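Local coordinates for protein ATP12 ATPase (Paracoccus denitrificans, PDB 2R31) that probably acts as an ATP12-family chaperone in the assembly of F1-ATPase, as its relatives do by binding the alpha subunit, at residues R11-A14 with S15-I18; A26-D30 with E31-R35. All blocks are in the same frame, centred on the assembly; numbering follows the deposited sequence.

Contact 1. Residues R11-A14 with S15-I18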
loop_
_atom_site.group_PDB
_atom_site.type_symbol
_atom_site.label_atom_id
_atom_site.label_comp_id
_atom_site.label_asym_id
_atom_site.label_seq_id
_atom_site.Cartn_x
_atom_site.Cartn_y
_atom_site.Cartn_z
ATOM N N ARG A 11 5.778 0.667 -28.619
ATOM C CA ARG A 11 6.522 1.880 -28.326
ATOM C C ARG A 11 6.556 2.711 -29.603
ATOM O O ARG A 11 7.422 2.610 -30.513
ATOM C CB ARG A 11 7.916 1.669 -27.859
ATOM C CG ARG A 11 8.630 2.913 -27.489
ATOM C CD ARG A 11 10.067 2.814 -27.241
ATOM N NE ARG A 11 10.669 4.090 -26.887
ATOM C CZ ARG A 11 11.398 4.284 -25.876
ATOM N NH1 ARG A 11 11.550 3.201 -25.080
ATOM N NH2 ARG A 11 11.894 5.501 -25.642
ATOM N N PHE A 12 5.601 3.606 -29.689
ATOM C CA PHE A 12 5.487 4.481 -30.866
ATOM C C PHE A 12 6.206 5.789 -30.664
ATOM O O PHE A 12 6.096 6.665 -31.531
ATOM C CB PHE A 12 4.001 4.692 -31.252
ATOM C CG PHE A 12 3.232 5.390 -30.176
ATOM C CD1 PHE A 12 3.193 6.763 -30.028
ATOM C CD2 PHE A 12 2.499 4.659 -29.249
ATOM C CE1 PHE A 12 2.451 7.333 -29.018
ATOM C CE2 PHE A 12 1.778 5.250 -28.228
ATOM C CZ PHE A 12 1.759 6.631 -28.073
ATOM N N TRP A 13 6.877 6.004 -29.512
ATOM C CA TRP A 13 7.585 7.237 -29.209
ATOM C C TRP A 13 9.070 6.951 -29.185
ATOM O O TRP A 13 9.523 5.892 -28.801
ATOM C CB TRP A 13 7.126 7.812 -27.832
ATOM C CG TRP A 13 7.376 6.861 -26.704
ATOM C CD1 TRP A 13 8.472 6.818 -25.872
ATOM C CD2 TRP A 13 6.549 5.786 -26.290
ATOM N NE1 TRP A 13 8.355 5.794 -24.964
ATOM C CE2 TRP A 13 7.207 5.135 -25.185
ATOM C CE3 TRP A 13 5.294 5.283 -26.677
ATOM C CZ2 TRP A 13 6.668 4.050 -24.567
ATOM C CZ3 TRP A 13 4.786 4.175 -26.022
ATOM C CH2 TRP A 13 5.471 3.588 -24.993
ATOM N N ALA A 14 9.832 7.996 -29.492
ATOM C CA ALA A 14 11.273 7.928 -29.434
ATOM C C ALA A 14 11.806 8.383 -28.087
ATOM O O ALA A 14 12.558 7.653 -27.425
ATOM C CB ALA A 14 11.924 8.686 -30.609
ATOM N N SER A 15 11.386 9.566 -27.659
ATOM C CA SER A 15 11.947 10.249 -26.522
ATOM C C SER A 15 10.977 10.307 -25.334
ATOM O O SER A 15 9.759 10.277 -25.511
ATOM C CB SER A 15 12.328 11.706 -26.865
ATOM O OG SER A 15 11.195 12.533 -27.017
ATOM N N VAL A 16 11.538 10.402 -24.133
ATOM C CA VAL A 16 10.794 10.528 -22.891
ATOM C C VAL A 16 11.465 11.658 -22.079
ATOM O O VAL A 16 12.700 11.705 -21.989
ATOM C CB VAL A 16 10.780 9.249 -22.055
ATOM C CG1 VAL A 16 9.941 9.417 -20.827
ATOM C CG2 VAL A 16 10.257 8.089 -22.901
ATOM N N GLY A 17 10.674 12.503 -21.454
ATOM C CA GLY A 17 11.210 13.527 -20.544
ATOM C C GLY A 17 10.105 13.926 -19.538
ATOM O O GLY A 17 9.064 13.269 -19.503
ATOM N N ILE A 18 10.388 14.965 -18.760
ATOM C CA ILE A 18 9.434 15.454 -17.800
ATOM C C ILE A 18 9.360 16.986 -17.868
ATOM O O ILE A 18 10.284 17.626 -18.368
ATOM C CB ILE A 18 9.745 14.985 -16.353
ATOM C CG1 ILE A 18 11.023 15.577 -15.772
ATOM C CG2 ILE A 18 9.758 13.443 -16.319
ATOM C CD1 ILE A 18 11.191 15.356 -14.288
#
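Val-16 lies obliquely beside the Trp-13 indole, its CG2 3.6 Å from NE1 and nearly as close to CD1. Arg-11 CG sits over the centre of one indole face, 3.5 Å above the plane. At an edge of the same ring, in its plane, is Phe-12 CE2; conversely, Trp-13 CE3 stands above the middle of the Phe-12 ring. The Arg-11 guanidinium has Trp-13 NE1 on one face, offset toward the rim, with Trp-13 O in the plane at its edge. An extended side chain, CG anti to the backbone N (chi1 -177°), carries Arg-11 across the indole and back to the following backbone. There NE donates to Trp-13 O at 2.9 Å, 8° out of the guanidinium plane. NH2 bonds to Ala-14 O at 2.9 Å from above the carbonyl plane, a less favourable approach (N-H...O 142°). NH2 also bonds to Gln-58 OE1 and NH1 to Val-60 O, while Trp-13 NE1 donates to Trp-57 O, so the loop is tied to the end of helix 47-58 and the segment beyond. Replacing Arg-11 by an alanine would probably uncover the indole face and leave the Trp-13 and Ala-14 carbonyls without these donors. The acceptors named here are uncharged amide oxygens, consistent with a cationic group that serves as a multiple donor and holds the lead-in to strand 16-21.

Contact 2. Residues A26-D30 with E31-R35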
loop_
_atom_site.group_PDB
_atom_site.type_symbol
_atom_site.label_atom_id
_atom_site.label_comp_id
_atom_site.label_asym_id
_atom_site.label_seq_id
_atom_site.Cartn_x
_atom_site.Cartn_y
_atom_site.Cartn_z
ATOM N N ALA A 26 4.433 16.588 -15.429
ATOM C CA ALA A 26 3.996 15.768 -16.555
ATOM C C ALA A 26 5.172 14.914 -17.027
ATOM O O ALA A 26 6.347 15.283 -16.915
ATOM C CB ALA A 26 3.524 16.641 -17.694
ATOM N N VAL A 27 4.810 13.752 -17.592
ATOM C CA VAL A 27 5.761 12.872 -18.270
ATOM C C VAL A 27 5.479 12.959 -19.753
ATOM O O VAL A 27 4.321 12.765 -20.151
ATOM C CB VAL A 27 5.621 11.423 -17.765
ATOM C CG1 VAL A 27 6.521 10.455 -18.568
ATOM C CG2 VAL A 27 5.983 11.358 -16.279
ATOM N N LEU A 28 6.490 13.292 -20.541
ATOM C CA LEU A 28 6.353 13.580 -21.958
ATOM C C LEU A 28 6.878 12.442 -22.801
ATOM O O LEU A 28 8.018 12.019 -22.666
ATOM C CB LEU A 28 7.171 14.847 -22.303
ATOM C CG LEU A 28 6.944 16.100 -21.454
ATOM C CD1 LEU A 28 7.880 17.233 -21.887
ATOM C CD2 LEU A 28 5.496 16.446 -21.587
ATOM N N LEU A 29 6.047 11.987 -23.714
ATOM C CA LEU A 29 6.404 10.985 -24.744
ATOM C C LEU A 29 6.503 11.757 -26.038
ATOM O O LEU A 29 5.460 12.251 -26.510
ATOM C CB LEU A 29 5.378 9.864 -24.827
ATOM C CG LEU A 29 5.050 9.126 -23.538
ATOM C CD1 LEU A 29 4.045 7.975 -23.800
ATOM C CD2 LEU A 29 6.298 8.593 -22.904
ATOM N N ASP A 30 7.708 11.895 -26.602
ATOM C CA ASP A 30 7.908 12.748 -27.761
ATOM C C ASP A 30 7.159 14.076 -27.588
ATOM O O ASP A 30 6.408 14.479 -28.465
ATOM C CB ASP A 30 7.521 12.074 -29.080
ATOM C CG ASP A 30 8.597 11.138 -29.542
ATOM O OD1 ASP A 30 9.765 11.193 -29.079
ATOM O OD2 ASP A 30 8.265 10.307 -30.411
ATOM N N GLU A 31 7.414 14.704 -26.444
ATOM C CA GLU A 31 7.005 16.070 -26.124
ATOM C C GLU A 31 5.526 16.201 -25.829
ATOM O O GLU A 31 5.033 17.304 -25.659
ATOM C CB GLU A 31 7.393 17.092 -27.196
ATOM C CG GLU A 31 8.897 17.052 -27.453
ATOM C CD GLU A 31 9.771 17.444 -26.305
ATOM O OE1 GLU A 31 9.315 18.108 -25.327
ATOM O OE2 GLU A 31 10.998 17.138 -26.326
ATOM N N ARG A 32 4.796 15.123 -25.689
ATOM C CA ARG A 32 3.384 15.131 -25.381
ATOM C C ARG A 32 3.102 14.545 -24.026
ATOM O O ARG A 32 3.514 13.390 -23.760
ATOM C CB ARG A 32 2.630 14.293 -26.383
ATOM C CG ARG A 32 1.164 14.290 -26.174
ATOM C CD ARG A 32 0.531 13.250 -27.104
ATOM N NE ARG A 32 -0.885 13.316 -27.095
ATOM C CZ ARG A 32 -1.632 12.747 -28.052
ATOM N NH1 ARG A 32 -1.076 12.057 -29.051
ATOM N NH2 ARG A 32 -2.942 12.866 -27.968
ATOM N N PRO A 33 2.398 15.247 -23.115
ATOM C CA PRO A 33 2.096 14.659 -21.816
ATOM C C PRO A 33 1.297 13.389 -21.881
ATOM O O PRO A 33 0.240 13.260 -22.516
ATOM C CB PRO A 33 1.260 15.751 -21.123
ATOM C CG PRO A 33 1.676 16.978 -21.764
ATOM C CD PRO A 33 1.892 16.639 -23.239
ATOM N N LEU A 34 1.767 12.392 -21.153
ATOM C CA LEU A 34 1.076 11.132 -20.868
ATOM C C LEU A 34 -0.249 11.429 -20.201
ATOM O O LEU A 34 -0.317 12.328 -19.399
ATOM C CB LEU A 34 1.987 10.292 -19.931
ATOM C CG LEU A 34 1.534 8.963 -19.418
ATOM C CD1 LEU A 34 1.279 7.993 -20.564
ATOM C CD2 LEU A 34 2.608 8.352 -18.525
ATOM N N ARG A 35 -1.277 10.677 -20.561
ATOM C CA ARG A 35 -2.575 10.713 -19.895
ATOM C C ARG A 35 -2.837 9.385 -19.229
ATOM O O ARG A 35 -2.154 8.387 -19.474
ATOM C CB ARG A 35 -3.709 11.045 -20.876
ATOM C CG ARG A 35 -3.646 12.470 -21.357
ATOM C CD ARG A 35 -4.691 12.969 -22.267
ATOM N NE ARG A 35 -4.671 14.393 -22.572
ATOM C CZ ARG A 35 -5.437 15.331 -22.008
ATOM N NH1 ARG A 35 -6.324 15.042 -21.050
ATOM N NH2 ARG A 35 -5.293 16.595 -22.410
HETATM O O HOH W 1 1.884 13.611 -18.056
HETATM O O HOH W 2 9.611 13.661 -24.744
#
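Leu-29 and Arg-32 form the hydrogen-bonded antiparallel pair that closes a two-residue hairpin, with Asp-30 and Glu-31, both of positive phi, as the corners of a type I' turn. Leu-29 N reaches Arg-32 O at 2.9 Å and Arg-32 N returns to Leu-29 O at 3.1 Å. Two residues on, Leu-34 N bonds to Val-27 O at 2.8 Å. On the reciprocal side a water accepts from Val-27 N and lies 2.9 Å from Leu-34 O, consistent with the chain parting from strand 24-29 beyond Pro-33. On the face bearing Leu-28 and Pro-33, Leu-28 CD2 lies 3.9 Å from the CG of the proline ring. Leu-28 CG stands beside its own backbone N (chi1 -51°), which brings the other methyl, CD1, to 3.8 Å from Glu-31 OE1, the two side chains crossing at an angle. Pro-33 CB meets Ala-26 CB more loosely, at 4.2 Å. Elsewhere Leu-29 CD1 approaches Leu-34 CD1 to 4.3 Å, and both leucines continue onto Trp-57 of helix 47-58. A second water accepts from Glu-31 N and donates weakly to Leu-28 O. The chemistry is thus divided: backbone hydrogen bonds close the short hairpin, with Leu-28 on Pro-33 packing one face, while Val-27, Leu-29 and Leu-34 rest on helix 47-58.

From the N terminus, the chain leaves helix 5-8, and contact 1 lies where the loop runs into strand 16-21. Strand 24-29 then runs back antiparallel, and contact 2 closes the next hairpin into strand 32-33. The two contacts therefore follow in series, neither nested nor crossed, with centres 8 Å apart on one three-stranded sheet. They touch directly: Gly-17 O lies 2.8 Å from Leu-28 N, a probable backbone hydrogen bond, and in the conformer described here the Asp-30 carboxylate at the second hairpin's corner probably accepts from the amides of Ala-14 and Ser-15. Trp-57 of helix 47-58 meets side chains of both, joining loop, sheet and helix.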